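Local structure of chloride intracellular channel exc-4 (2YV9) at residues 18-23 and 54-59; 22-27 and 42-47; 78-83 and 95-100; 113-118 and 189-194. The protein probably inserts into membranes to form chloride channels and is required to control the width of the lumen as the worm's excretory canal grows. All coordinates share one frame; numbering follows the deposited sequence.

Contact 1: 18-23 and 54-59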
loop_
_atom_site.group_PDB
_atom_site.type_symbol
_atom_site.label_atom_id
_atom_site.label_comp_id
_atom_site.label_asym_id
_atom_site.label_seq_id
_atom_site.Cartn_x
_atom_site.Cartn_y
_atom_site.Cartn_z
ATOM N N PRO A 18 19.792 10.988 5.768
ATOM C CA PRO A 18 18.868 10.850 4.639
ATOM C C PRO A 18 17.666 11.795 4.704
ATOM O O PRO A 18 17.163 12.094 5.795
ATOM C CB PRO A 18 18.425 9.394 4.722
ATOM C CG PRO A 18 18.811 8.918 6.083
ATOM C CD PRO A 18 19.991 9.722 6.489
ATOM N N LEU A 19 17.238 12.278 3.535
ATOM C CA LEU A 19 16.062 13.106 3.395
ATOM C C LEU A 19 14.967 12.223 2.825
ATOM O O LEU A 19 15.110 11.713 1.702
ATOM C CB LEU A 19 16.290 14.297 2.440
ATOM C CG LEU A 19 15.032 15.083 2.051
ATOM C CD1 LEU A 19 14.371 15.656 3.341
ATOM C CD2 LEU A 19 15.358 16.181 1.035
ATOM N N LEU A 20 13.899 12.038 3.606
ATOM C CA LEU A 20 12.733 11.231 3.209
ATOM C C LEU A 20 11.545 12.172 3.097
ATOM O O LEU A 20 11.244 12.899 4.063
ATOM C CB LEU A 20 12.463 10.163 4.259
ATOM C CG LEU A 20 13.614 9.197 4.559
ATOM C CD1 LEU A 20 13.317 8.257 5.764
ATOM C CD2 LEU A 20 14.003 8.428 3.300
ATOM N N GLU A 21 10.920 12.220 1.919
ATOM C CA GLU A 21 9.738 13.046 1.704
ATOM C C GLU A 21 8.548 12.095 1.686
ATOM O O GLU A 21 8.603 11.049 1.057
ATOM C CB GLU A 21 9.856 13.858 0.407
ATOM C CG GLU A 21 11.180 14.629 0.329
ATOM C CD GLU A 21 11.440 15.253 -1.029
ATOM O OE1 GLU A 21 10.586 16.045 -1.491
ATOM O OE2 GLU A 21 12.517 14.977 -1.614
ATOM N N LEU A 22 7.525 12.431 2.462
ATOM C CA LEU A 22 6.288 11.677 2.510
ATOM C C LEU A 22 5.169 12.503 1.918
ATOM O O LEU A 22 4.942 13.638 2.338
ATOM C CB LEU A 22 5.956 11.343 3.953
ATOM C CG LEU A 22 4.731 10.441 4.093
ATOM C CD1 LEU A 22 5.020 9.024 3.616
ATOM C CD2 LEU A 22 4.340 10.422 5.551
ATOM N N TYR A 23 4.473 11.911 0.944
ATOM C CA TYR A 23 3.327 12.529 0.309
ATOM C C TYR A 23 2.123 11.870 0.949
ATOM O O TYR A 23 2.054 10.650 1.009
ATOM C CB TYR A 23 3.326 12.248 -1.199
ATOM C CG TYR A 23 4.367 13.029 -1.965
ATOM C CD1 TYR A 23 4.049 14.197 -2.629
ATOM C CD2 TYR A 23 5.700 12.619 -1.968
ATOM C CE1 TYR A 23 5.013 14.912 -3.319
ATOM C CE2 TYR A 23 6.658 13.323 -2.666
ATOM C CZ TYR A 23 6.313 14.467 -3.332
ATOM O OH TYR A 23 7.296 15.165 -4.013
ATOM N N GLY A 54 17.106 12.962 15.207
ATOM C CA GLY A 54 18.160 13.321 14.243
ATOM C C GLY A 54 18.650 12.214 13.323
ATOM O O GLY A 54 19.709 12.347 12.704
ATOM N N VAL A 55 17.883 11.132 13.197
ATOM C CA VAL A 55 18.267 10.022 12.324
ATOM C C VAL A 55 17.951 10.356 10.845
ATOM O O VAL A 55 18.656 9.902 9.938
ATOM C CB VAL A 55 17.558 8.708 12.780
ATOM C CG1 VAL A 55 17.545 7.635 11.699
ATOM C CG2 VAL A 55 18.193 8.153 14.070
ATOM N N ALA A 56 16.898 11.122 10.598
ATOM C CA ALA A 56 16.517 11.480 9.221
ATOM C C ALA A 56 16.019 12.930 9.151
ATOM O O ALA A 56 15.539 13.468 10.144
ATOM C CB ALA A 56 15.425 10.522 8.709
ATOM N N ARG A 57 16.172 13.555 7.985
ATOM C CA ARG A 57 15.443 14.738 7.624
ATOM C C ARG A 57 14.147 14.262 6.953
ATOM O O ARG A 57 14.151 13.310 6.155
ATOM C CB ARG A 57 16.214 15.607 6.661
ATOM C CG ARG A 57 17.515 16.152 7.235
ATOM C CD ARG A 57 18.287 16.884 6.148
ATOM N NE ARG A 57 18.955 15.946 5.248
ATOM C CZ ARG A 57 19.133 16.123 3.941
ATOM N NH1 ARG A 57 18.708 17.223 3.333
ATOM N NH2 ARG A 57 19.763 15.196 3.231
ATOM N N VAL A 58 13.057 14.942 7.274
ATOM C CA VAL A 58 11.752 14.540 6.789
ATOM C C VAL A 58 10.957 15.771 6.396
ATOM O O VAL A 58 10.874 16.746 7.156
ATOM C CB VAL A 58 10.964 13.785 7.892
ATOM C CG1 VAL A 58 9.570 13.287 7.393
ATOM C CG2 VAL A 58 11.771 12.677 8.460
ATOM N N GLU A 59 10.353 15.706 5.209
ATOM C CA GLU A 59 9.406 16.703 4.768
ATOM C C GLU A 59 8.105 15.970 4.499
ATOM O O GLU A 59 8.134 14.807 4.144
ATOM C CB GLU A 59 9.908 17.413 3.506
ATOM C CG GLU A 59 11.190 18.225 3.736
ATOM C CD GLU A 59 11.742 18.846 2.456
ATOM O OE1 GLU A 59 11.282 18.465 1.353
ATOM O OE2 GLU A 59 12.640 19.710 2.563
#

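Contact 2: 22-27 and 42-47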
loop_
_atom_site.group_PDB
_atom_site.type_symbol
_atom_site.label_atom_id
_atom_site.label_comp_id
_atom_site.label_asym_id
_atom_site.label_seq_id
_atom_site.Cartn_x
_atom_site.Cartn_y
_atom_site.Cartn_z
ATOM N N LEU A 22 7.525 12.431 2.462
ATOM C CA LEU A 22 6.288 11.677 2.510
ATOM C C LEU A 22 5.169 12.503 1.918
ATOM O O LEU A 22 4.942 13.638 2.338
ATOM C CB LEU A 22 5.956 11.343 3.953
ATOM C CG LEU A 22 4.731 10.441 4.093
ATOM C CD1 LEU A 22 5.020 9.024 3.616
ATOM C CD2 LEU A 22 4.340 10.422 5.551
ATOM N N TYR A 23 4.473 11.911 0.944
ATOM C CA TYR A 23 3.327 12.529 0.309
ATOM C C TYR A 23 2.123 11.870 0.949
ATOM O O TYR A 23 2.054 10.650 1.009
ATOM C CB TYR A 23 3.326 12.248 -1.199
ATOM C CG TYR A 23 4.367 13.029 -1.965
ATOM C CD1 TYR A 23 4.049 14.197 -2.629
ATOM C CD2 TYR A 23 5.700 12.619 -1.968
ATOM C CE1 TYR A 23 5.013 14.912 -3.319
ATOM C CE2 TYR A 23 6.658 13.323 -2.666
ATOM C CZ TYR A 23 6.313 14.467 -3.332
ATOM O OH TYR A 23 7.296 15.165 -4.013
ATOM N N VAL A 24 1.204 12.673 1.447
ATOM C CA VAL A 24 0.011 12.201 2.127
ATOM C C VAL A 24 -1.243 12.699 1.393
ATOM O O VAL A 24 -1.259 13.774 0.827
ATOM C CB VAL A 24 -0.015 12.609 3.615
ATOM C CG1 VAL A 24 1.222 11.992 4.368
ATOM C CG2 VAL A 24 -0.120 14.147 3.802
ATOM N N LYS A 25 -2.309 11.912 1.476
ATOM C CA LYS A 25 -3.580 12.319 0.920
ATOM C C LYS A 25 -4.100 13.585 1.606
ATOM O O LYS A 25 -4.172 13.641 2.822
ATOM C CB LYS A 25 -4.600 11.191 1.098
ATOM C CG LYS A 25 -5.938 11.520 0.456
ATOM C CD LYS A 25 -7.106 10.617 0.880
ATOM C CE LYS A 25 -8.437 11.248 0.390
ATOM N NZ LYS A 25 -8.787 12.567 1.100
ATOM N N ALA A 26 -4.456 14.606 0.817
ATOM C CA ALA A 26 -4.988 15.850 1.340
ATOM C C ALA A 26 -6.464 15.720 1.732
ATOM O O ALA A 26 -7.214 14.897 1.186
ATOM C CB ALA A 26 -4.848 16.987 0.259
ATOM N N SER A 27 -6.896 16.637 2.588
ATOM C CA SER A 27 -8.299 16.806 2.884
ATOM C C SER A 27 -9.072 17.095 1.609
ATOM O O SER A 27 -8.600 17.857 0.781
ATOM C CB SER A 27 -8.482 18.001 3.798
ATOM O OG SER A 27 -9.840 18.417 3.808
ATOM N N GLU A 42 0.250 6.501 9.996
ATOM C CA GLU A 42 1.157 5.455 10.501
ATOM C C GLU A 42 2.615 5.798 10.102
ATOM O O GLU A 42 3.490 5.853 10.956
ATOM C CB GLU A 42 0.775 4.116 9.886
ATOM C CG GLU A 42 1.674 2.946 10.261
ATOM C CD GLU A 42 1.199 1.599 9.748
ATOM O OE1 GLU A 42 0.207 1.532 8.979
ATOM O OE2 GLU A 42 1.865 0.595 10.080
ATOM N N PHE A 43 2.896 5.978 8.812
ATOM C CA PHE A 43 4.266 6.219 8.395
ATOM C C PHE A 43 4.785 7.575 8.828
ATOM O O PHE A 43 5.992 7.727 9.131
ATOM C CB PHE A 43 4.492 5.988 6.909
ATOM C CG PHE A 43 4.228 4.590 6.510
ATOM C CD1 PHE A 43 4.859 3.549 7.164
ATOM C CD2 PHE A 43 3.325 4.281 5.524
ATOM C CE1 PHE A 43 4.593 2.245 6.824
ATOM C CE2 PHE A 43 3.084 2.963 5.181
ATOM C CZ PHE A 43 3.689 1.961 5.823
ATOM N N TRP A 44 3.906 8.568 8.870
ATOM C CA TRP A 44 4.331 9.891 9.342
ATOM C C TRP A 44 4.759 9.763 10.792
ATOM O O TRP A 44 5.865 10.236 11.156
ATOM C CB TRP A 44 3.231 10.912 9.159
ATOM C CG TRP A 44 3.591 12.373 9.391
ATOM C CD1 TRP A 44 4.703 12.913 10.005
ATOM C CD2 TRP A 44 2.754 13.467 9.035
ATOM N NE1 TRP A 44 4.607 14.304 9.993
ATOM C CE2 TRP A 44 3.419 14.655 9.387
ATOM C CE3 TRP A 44 1.514 13.553 8.374
ATOM C CZ2 TRP A 44 2.847 15.903 9.193
ATOM C CZ3 TRP A 44 0.966 14.796 8.137
ATOM C CH2 TRP A 44 1.626 15.964 8.559
ATOM N N MET A 45 3.969 9.048 11.617
ATOM C CA MET A 45 4.433 8.869 12.996
ATOM C C MET A 45 5.804 8.194 13.078
ATOM O O MET A 45 6.695 8.601 13.871
ATOM C CB MET A 45 3.437 8.037 13.801
ATOM C CG MET A 45 2.124 8.761 14.058
ATOM S SD MET A 45 0.879 7.977 15.062
ATOM C CE MET A 45 1.789 7.691 16.557
ATOM N N GLU A 46 6.012 7.174 12.267
ATOM C CA GLU A 46 7.318 6.493 12.253
ATOM C C GLU A 46 8.444 7.453 11.800
ATOM O O GLU A 46 9.545 7.522 12.400
ATOM C CB GLU A 46 7.230 5.258 11.384
ATOM C CG GLU A 46 6.325 4.157 11.971
ATOM C CD GLU A 46 6.095 2.983 11.039
ATOM O OE1 GLU A 46 6.672 2.974 9.921
ATOM O OE2 GLU A 46 5.357 2.081 11.443
ATOM N N LEU A 47 8.219 8.150 10.703
ATOM C CA LEU A 47 9.196 9.163 10.268
ATOM C C LEU A 47 9.481 10.220 11.342
ATOM O O LEU A 47 10.643 10.626 11.504
ATOM C CB LEU A 47 8.754 9.821 8.971
ATOM C CG LEU A 47 8.881 8.815 7.807
ATOM C CD1 LEU A 47 8.197 9.389 6.523
ATOM C CD2 LEU A 47 10.267 8.433 7.452
#

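Contact 3: 78-83 and 95-100. With CA (calcium ion), chain C.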
loop_
_atom_site.group_PDB
_atom_site.type_symbol
_atom_site.label_atom_id
_atom_site.label_comp_id
_atom_site.label_asym_id
_atom_site.label_seq_id
_atom_site.Cartn_x
_atom_site.Cartn_y
_atom_site.Cartn_z
ATOM N N GLN A 78 -1.085 5.586 -4.927
ATOM C CA GLN A 78 -1.774 6.448 -3.976
ATOM C C GLN A 78 -0.906 6.719 -2.763
ATOM O O GLN A 78 -0.043 5.847 -2.410
ATOM C CB GLN A 78 -3.044 5.738 -3.454
ATOM C CG GLN A 78 -4.078 5.481 -4.553
ATOM C CD GLN A 78 -4.501 6.765 -5.226
ATOM O OE1 GLN A 78 -4.271 6.980 -6.437
ATOM N NE2 GLN A 78 -5.100 7.650 -4.456
ATOM N N PRO A 79 -1.156 7.864 -2.092
ATOM C CA PRO A 79 -0.473 8.071 -0.844
ATOM C C PRO A 79 -0.867 6.986 0.118
ATOM O O PRO A 79 -1.948 6.418 -0.003
ATOM C CB PRO A 79 -0.966 9.436 -0.363
ATOM C CG PRO A 79 -1.515 10.099 -1.553
ATOM C CD PRO A 79 -2.031 9.005 -2.402
ATOM N N PRO A 80 0.031 6.670 1.068
ATOM C CA PRO A 80 1.352 7.260 1.249
ATOM C C PRO A 80 2.376 6.814 0.210
ATOM O O PRO A 80 2.397 5.652 -0.244
ATOM C CB PRO A 80 1.791 6.711 2.602
ATOM C CG PRO A 80 1.064 5.401 2.708
ATOM C CD PRO A 80 -0.223 5.573 2.033
ATOM N N ILE A 81 3.225 7.772 -0.165
ATOM C CA ILE A 81 4.337 7.547 -1.068
ATOM C C ILE A 81 5.544 8.269 -0.419
ATOM O O ILE A 81 5.418 9.400 0.040
ATOM C CB ILE A 81 4.102 8.162 -2.495
ATOM C CG1 ILE A 81 3.056 7.340 -3.218
ATOM C CG2 ILE A 81 5.344 8.102 -3.315
ATOM C CD1 ILE A 81 2.476 8.087 -4.408
ATOM N N MET A 82 6.711 7.629 -0.419
ATOM C CA MET A 82 7.918 8.182 0.176
ATOM C C MET A 82 9.010 8.268 -0.867
ATOM O O MET A 82 9.225 7.277 -1.645
ATOM C CB MET A 82 8.367 7.372 1.393
ATOM C CG MET A 82 9.448 8.082 2.212
ATOM S SD MET A 82 9.769 7.211 3.761
ATOM C CE MET A 82 10.564 5.713 3.269
ATOM N N ILE A 83 9.659 9.459 -0.931
ATOM C CA ILE A 83 10.702 9.735 -1.899
ATOM C C ILE A 83 12.022 9.922 -1.208
ATOM O O ILE A 83 12.085 10.613 -0.161
ATOM C CB ILE A 83 10.456 11.035 -2.718
ATOM C CG1 ILE A 83 9.028 11.079 -3.243
ATOM C CG2 ILE A 83 11.415 11.078 -3.877
ATOM C CD1 ILE A 83 8.694 9.950 -3.988
ATOM N N ARG A 95 4.799 -1.860 1.626
ATOM C CA ARG A 95 5.875 -2.796 2.039
ATOM C C ARG A 95 7.263 -2.094 1.908
ATOM O O ARG A 95 8.137 -2.242 2.771
ATOM C CB ARG A 95 5.861 -4.082 1.170
ATOM C CG ARG A 95 4.625 -4.928 1.406
ATOM C CD ARG A 95 4.467 -6.019 0.343
ATOM N NE ARG A 95 4.117 -5.453 -0.968
ATOM C CZ ARG A 95 4.207 -6.106 -2.119
ATOM N NH1 ARG A 95 4.523 -7.394 -2.166
ATOM N NH2 ARG A 95 3.858 -5.495 -3.253
ATOM N N GLU A 96 7.463 -1.376 0.812
ATOM C CA GLU A 96 8.695 -0.649 0.517
ATOM C C GLU A 96 8.941 0.483 1.529
ATOM O O GLU A 96 10.051 0.636 2.055
ATOM C CB GLU A 96 8.617 -0.045 -0.886
ATOM C CG GLU A 96 8.551 -1.062 -2.015
ATOM C CD GLU A 96 8.226 -0.407 -3.380
ATOM O OE1 GLU A 96 7.636 0.695 -3.446
ATOM O OE2 GLU A 96 8.581 -1.016 -4.398
ATOM N N ILE A 97 7.897 1.248 1.841
ATOM C CA ILE A 97 8.026 2.394 2.776
ATOM C C ILE A 97 8.381 1.831 4.135
ATOM O O ILE A 97 9.345 2.283 4.765
ATOM C CB ILE A 97 6.729 3.235 2.845
ATOM C CG1 ILE A 97 6.403 3.837 1.463
ATOM C CG2 ILE A 97 6.794 4.329 3.905
ATOM C CD1 ILE A 97 4.956 4.424 1.394
ATOM N N GLU A 98 7.642 0.837 4.597
ATOM C CA GLU A 98 7.928 0.253 5.924
ATOM C C GLU A 98 9.338 -0.326 5.960
ATOM O O GLU A 98 10.044 -0.191 6.959
ATOM C CB GLU A 98 6.986 -0.865 6.267
ATOM C CG GLU A 98 7.112 -1.348 7.691
ATOM C CD GLU A 98 6.126 -2.463 7.962
ATOM O OE1 GLU A 98 5.088 -2.179 8.553
ATOM O OE2 GLU A 98 6.329 -3.605 7.511
ATOM N N GLY A 99 9.713 -1.008 4.868
ATOM C CA GLY A 99 11.046 -1.653 4.741
ATOM C C GLY A 99 12.179 -0.661 4.941
ATOM O O GLY A 99 13.180 -0.919 5.640
ATOM N N ARG A 100 12.041 0.490 4.328
ATOM C CA ARG A 100 13.093 1.510 4.412
ATOM C C ARG A 100 13.151 2.093 5.842
ATOM O O ARG A 100 14.232 2.302 6.409
ATOM C CB ARG A 100 12.893 2.617 3.374
ATOM C CG ARG A 100 13.986 3.722 3.428
ATOM C CD ARG A 100 15.420 3.149 3.255
ATOM N NE ARG A 100 16.351 4.274 3.226
ATOM C CZ ARG A 100 17.545 4.300 3.825
ATOM N NH1 ARG A 100 17.993 3.256 4.504
ATOM N NH2 ARG A 100 18.283 5.413 3.757
HETATM CA CA CA C . 1.086 3.523 -1.138
HETATM O O HOH W 1 -1.560 3.324 -0.748
#

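Contact 4: 113-118 and 189-194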
loop_
_atom_site.group_PDB
_atom_site.type_symbol
_atom_site.label_atom_id
_atom_site.label_comp_id
_atom_site.label_asym_id
_atom_site.label_seq_id
_atom_site.Cartn_x
_atom_site.Cartn_y
_atom_site.Cartn_z
ATOM N N PHE A 113 10.238 -1.061 15.792
ATOM C CA PHE A 113 9.527 -2.186 15.208
ATOM C C PHE A 113 9.696 -3.410 16.039
ATOM O O PHE A 113 10.838 -3.775 16.409
ATOM C CB PHE A 113 9.995 -2.499 13.805
ATOM C CG PHE A 113 9.650 -1.438 12.826
ATOM C CD1 PHE A 113 8.429 -1.446 12.186
ATOM C CD2 PHE A 113 10.529 -0.405 12.581
ATOM C CE1 PHE A 113 8.127 -0.467 11.282
ATOM C CE2 PHE A 113 10.231 0.599 11.702
ATOM C CZ PHE A 113 9.036 0.573 11.048
ATOM N N GLU A 114 8.553 -4.028 16.305
ATOM C CA GLU A 114 8.463 -5.304 17.018
ATOM C C GLU A 114 7.386 -6.164 16.377
ATOM O O GLU A 114 6.623 -5.681 15.543
ATOM C CB GLU A 114 8.107 -5.067 18.473
ATOM C CG GLU A 114 9.086 -4.292 19.262
ATOM C CD GLU A 114 10.405 -4.979 19.430
ATOM O OE1 GLU A 114 10.495 -6.212 19.189
ATOM O OE2 GLU A 114 11.352 -4.266 19.794
ATOM N N LYS A 115 7.380 -7.454 16.689
ATOM C CA LYS A 115 6.319 -8.361 16.247
ATOM C C LYS A 115 5.513 -8.850 17.442
ATOM O O LYS A 115 6.055 -9.296 18.452
ATOM C CB LYS A 115 6.871 -9.537 15.446
ATOM C CG LYS A 115 7.118 -9.223 13.985
ATOM C CD LYS A 115 5.803 -9.084 13.202
ATOM C CE LYS A 115 6.049 -8.666 11.754
ATOM N NZ LYS A 115 4.998 -7.738 11.239
ATOM N N ASP A 116 4.198 -8.694 17.360
ATOM C CA ASP A 116 3.345 -9.051 18.474
ATOM C C ASP A 116 2.002 -9.428 17.887
ATOM O O ASP A 116 1.259 -8.545 17.411
ATOM C CB ASP A 116 3.204 -7.912 19.432
ATOM C CG ASP A 116 2.358 -8.268 20.635
ATOM O OD1 ASP A 116 1.685 -9.323 20.608
ATOM O OD2 ASP A 116 2.347 -7.475 21.582
ATOM N N PRO A 117 1.689 -10.724 17.873
ATOM C CA PRO A 117 0.434 -11.151 17.244
ATOM C C PRO A 117 -0.795 -10.843 18.130
ATOM O O PRO A 117 -1.889 -10.681 17.601
ATOM C CB PRO A 117 0.639 -12.654 17.047
ATOM C CG PRO A 117 1.534 -13.042 18.189
ATOM C CD PRO A 117 2.461 -11.865 18.403
ATOM N N SER A 118 -0.591 -10.674 19.427
ATOM C CA SER A 118 -1.650 -10.188 20.310
ATOM C C SER A 118 -2.108 -8.813 19.823
ATOM O O SER A 118 -3.290 -8.576 19.616
ATOM C CB SER A 118 -1.174 -10.099 21.761
ATOM O OG SER A 118 -2.028 -9.254 22.530
ATOM N N THR A 189 6.023 2.133 19.120
ATOM C CA THR A 189 6.320 1.166 18.098
ATOM C C THR A 189 5.338 1.334 16.936
ATOM O O THR A 189 4.400 2.116 17.026
ATOM C CB THR A 189 6.223 -0.297 18.616
ATOM O OG1 THR A 189 4.873 -0.629 19.018
ATOM C CG2 THR A 189 7.217 -0.542 19.783
ATOM N N GLU A 190 5.529 0.531 15.883
ATOM C CA GLU A 190 4.618 0.567 14.736
ATOM C C GLU A 190 3.159 0.289 15.152
ATOM O O GLU A 190 2.215 0.880 14.595
ATOM C CB GLU A 190 5.092 -0.345 13.609
ATOM C CG GLU A 190 4.546 -1.809 13.628
ATOM C CD GLU A 190 5.352 -2.735 14.475
ATOM O OE1 GLU A 190 5.242 -3.984 14.258
ATOM O OE2 GLU A 190 6.079 -2.232 15.355
ATOM N N TYR A 191 2.950 -0.537 16.181
ATOM C CA TYR A 191 1.603 -0.818 16.636
ATOM C C TYR A 191 0.896 0.417 17.193
ATOM O O TYR A 191 -0.298 0.575 16.992
ATOM C CB TYR A 191 1.584 -1.958 17.598
ATOM C CG TYR A 191 2.087 -3.234 16.952
ATOM C CD1 TYR A 191 1.446 -3.786 15.875
ATOM C CD2 TYR A 191 3.195 -3.908 17.479
ATOM C CE1 TYR A 191 1.877 -4.963 15.297
ATOM C CE2 TYR A 191 3.671 -5.070 16.877
ATOM C CZ TYR A 191 2.977 -5.622 15.802
ATOM O OH TYR A 191 3.363 -6.800 15.182
ATOM N N ASP A 192 1.624 1.309 17.877
ATOM C CA ASP A 192 1.070 2.610 18.286
ATOM C C ASP A 192 0.746 3.461 17.098
ATOM O O ASP A 192 -0.231 4.232 17.123
ATOM C CB ASP A 192 2.062 3.323 19.135
ATOM C CG ASP A 192 2.446 2.456 20.353
ATOM O OD1 ASP A 192 1.547 2.093 21.141
ATOM O OD2 ASP A 192 3.641 2.074 20.467
ATOM N N CYS A 193 1.592 3.342 16.081
ATOM C CA CYS A 193 1.440 4.137 14.868
ATOM C C CYS A 193 0.153 3.707 14.120
ATOM O O CYS A 193 -0.390 4.487 13.316
ATOM C CB CYS A 193 2.634 4.068 14.017
ATOM S SG CYS A 193 4.098 4.808 14.828
ATOM N N GLU A 194 -0.365 2.505 14.433
ATOM C CA GLU A 194 -1.616 1.983 13.874
ATOM C C GLU A 194 -2.814 2.188 14.818
ATOM O O GLU A 194 -3.887 2.655 14.417
ATOM C CB GLU A 194 -1.456 0.512 13.546
ATOM C CG GLU A 194 -0.370 0.334 12.483
ATOM C CD GLU A 194 0.177 -1.076 12.372
ATOM O OE1 GLU A 194 -0.306 -1.979 13.095
ATOM O OE2 GLU A 194 1.061 -1.271 11.493
#

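Contact 1: 18-23 and 54-59
The parallel strand pair of a beta-alpha-beta unit begins where Pro18 and Leu19 meet Arg57. The Pro18 carbonyl takes the Arg57 amide (Arg57 N to Pro18 O, 2.8 Å), and the Leu20 amide returns a nearly straight bond to the carbonyl of Arg57 (Leu20 N to Arg57 O, 2.9 Å). One step on, Glu59 N reaches Leu20 O at 3.2 Å, and Leu22 N closes the series on Glu59 O at 3.0 Å. Because the strands run the same way, each segment alternately gives and receives, and the CA-H groups of Leu19, Val58 and Glu21 lean on the same carbonyls. Helix 38-52 supplies the crossover between the two strands, as in the thioredoxin-like half of the GST fold that CLIC proteins share; it covers the face bearing Leu20 and Val58, where Leu20 CD1 lies 4.3 Å from Ala56 CB. On the face of Leu19, Arg57 and Glu21, the arginine chain bends at chi3 (-77°) and lays its guanidinium over Leu19, whose CB stands 3.7 Å from Arg57 CZ, above one face and offset toward the rim. The two side chains cross at about a right angle. Arg57 NH2 is held by the carbonyl of Lys17 and by a salt bridge to Glu86. Further along, Glu21 in one of its two conformers lies alongside Glu59, pointing the same way, so the closeness of the two carboxylates is doubtful.

Contact 2: 22-27 and 42-47
Leu22 meets Trp44 and Leu47 of helix 38-52 from the strand beneath. Its CB lies against Leu47 CD1 at 3.9 Å. With CG swung opposite the backbone nitrogen (chi1 -175°), the side chain carries its CD2 branch to Trp44, beside Leu47. This branch goes deepest: it touches Trp44 CB at 3.8 Å, sits equally close to the Trp44 backbone nitrogen, and also lies 4.1 Å from Leu47 CD1. Leu22 CD2 thus rests on the helix backbone near the root of the tryptophan, the two side chains running obliquely to one another. Two residues along the strand, Val24 brings CG1 to 4.3 Å from Trp44 CE3, a looser touch on the six-membered part of the indole. The helix runs at 148° to the strand, roughly reversing its direction, as the connecting helix of a beta-alpha-beta crossover does. Val60 and Val58 of strand 57-63 add to the packing around Trp44 and Leu47, respectively. The helix belongs to the stretch predicted to become transmembrane after insertion. Since the grip across this buried interface is entirely apolar, separating helix from strand would expose hydrophobic surface, consistent with the proposed trigger for membrane insertion.

Contact 3: 78-83 and 95-100
Met82 and Ile97 are brought together by complementary torsions: the methionine carries CG opposite its backbone nitrogen (chi1 -168°) and then turns at chi3 (70°), while Ile97 directs CG1 away from its own carbonyl carbon (chi1 -62°) and toward the strand. Met82 CB lies 4.0 Å from Ile97 CG1, and the thioether continues obliquely along the isoleucine, with Met82 SD 4.1 Å from Ile97 CG2. Its methyl ends on the helix, where Met82 CE is 3.9 Å from both Ile97 O and Arg100 CB. Arg100 contributes its aliphatic root here; its guanidinium is paired with Glu84. The end of Ile97 goes the other way, to the proline turn, and Ile97 CD1 sits 3.3 Å from Pro80 O. Shortening this residue to an alanine would probably open a gap between Pro80 and Met82 and leave the thioether less firmly packed along its length. Pro80 O also binds the calcium ion, at 2.7 Å. The Gln78 carbonyl, a water and the carbonyl of Thr92 add further ligands, so the protein ligands are all backbone oxygens. The water additionally donates to Pro79 O. The peptide bond before Pro80 is cis, the cis-proline that precedes strand 81-84 in thioredoxin-like domains, and helix 94-107 packs on that strand as the last helix of such a domain.

Contact 4: 113-118 and 189-194
Glu190 and Tyr191, at the start of helix 190-210, make the tight part of this contact by gripping the backbone of the 113-116 connection. The Glu190 carboxylate sits beside the Glu114 peptide: Glu114 N donates to Glu190 OE2 on its syn side at 3.2 Å, a fairly straight bond (167°) somewhat out of the carboxylate plane, while Glu190 OE1 is modelled only 2.5 Å from Glu114 O. A bend at chi2 (-86°) turns the carboxylate back onto this peptide. Nearer the backbone, Glu190 CB lies 3.8 Å from Phe113 CD1, against a ring that also meets Phe102. Glu190 OE1 additionally stands over one face of the Tyr191 ring, toward the rim. Replacing Glu190 with a leucine would probably leave the Glu114 amide without its acceptor and let the connection shift away from the helix start. Tyr191 extends past this pair, so that its hydroxyl accepts the Asp116 amide (Asp116 N to Tyr191 OH, 3.0 Å) and pairs with Glu120; Tyr191 CE2 lies 3.9 Å from Asp116 CB, and Lys115 C sits at the ring edge. The other side is looser and faces solvent. There Glu114 CG merely approaches Thr189 CG2 at 4.2 Å, and Lys115 runs across the tyrosine with CD near the hydroxyl. Both helix starts are capped, Asp116 weakly accepting Ser118 N while its OD2 forms a salt bridge with Arg178, and Thr189 forming a capping box with Asp192. A carboxylate and a hydroxyl on successive helix residues thus each accept a backbone amide of the connection, Glu114 N and Asp116 N.

How the contacts relate
From the N terminus, strand 19-25 opens contacts 1 and 2 together. Contact 2 closes the shorter loop, onto helix 38-52; contact 1 spans from before it to beyond it, onto strand 57-63, and the two share Leu22 and Tyr23. Contact 3 follows in series, closing the short excursion through strand 89-91 to helix 94-107, and its strand 81-84 lies antiparallel on the other flank of strand 19-25, joining all three contacts in one sheet. Contact 4 comes last and closes the longest loop, through helices 117-140 and 155-178. It borders the N-terminal domain: Phe113 packs on Glu98 of contact 3, and Glu46 and Met45 of contact 2 meet helix 190-210.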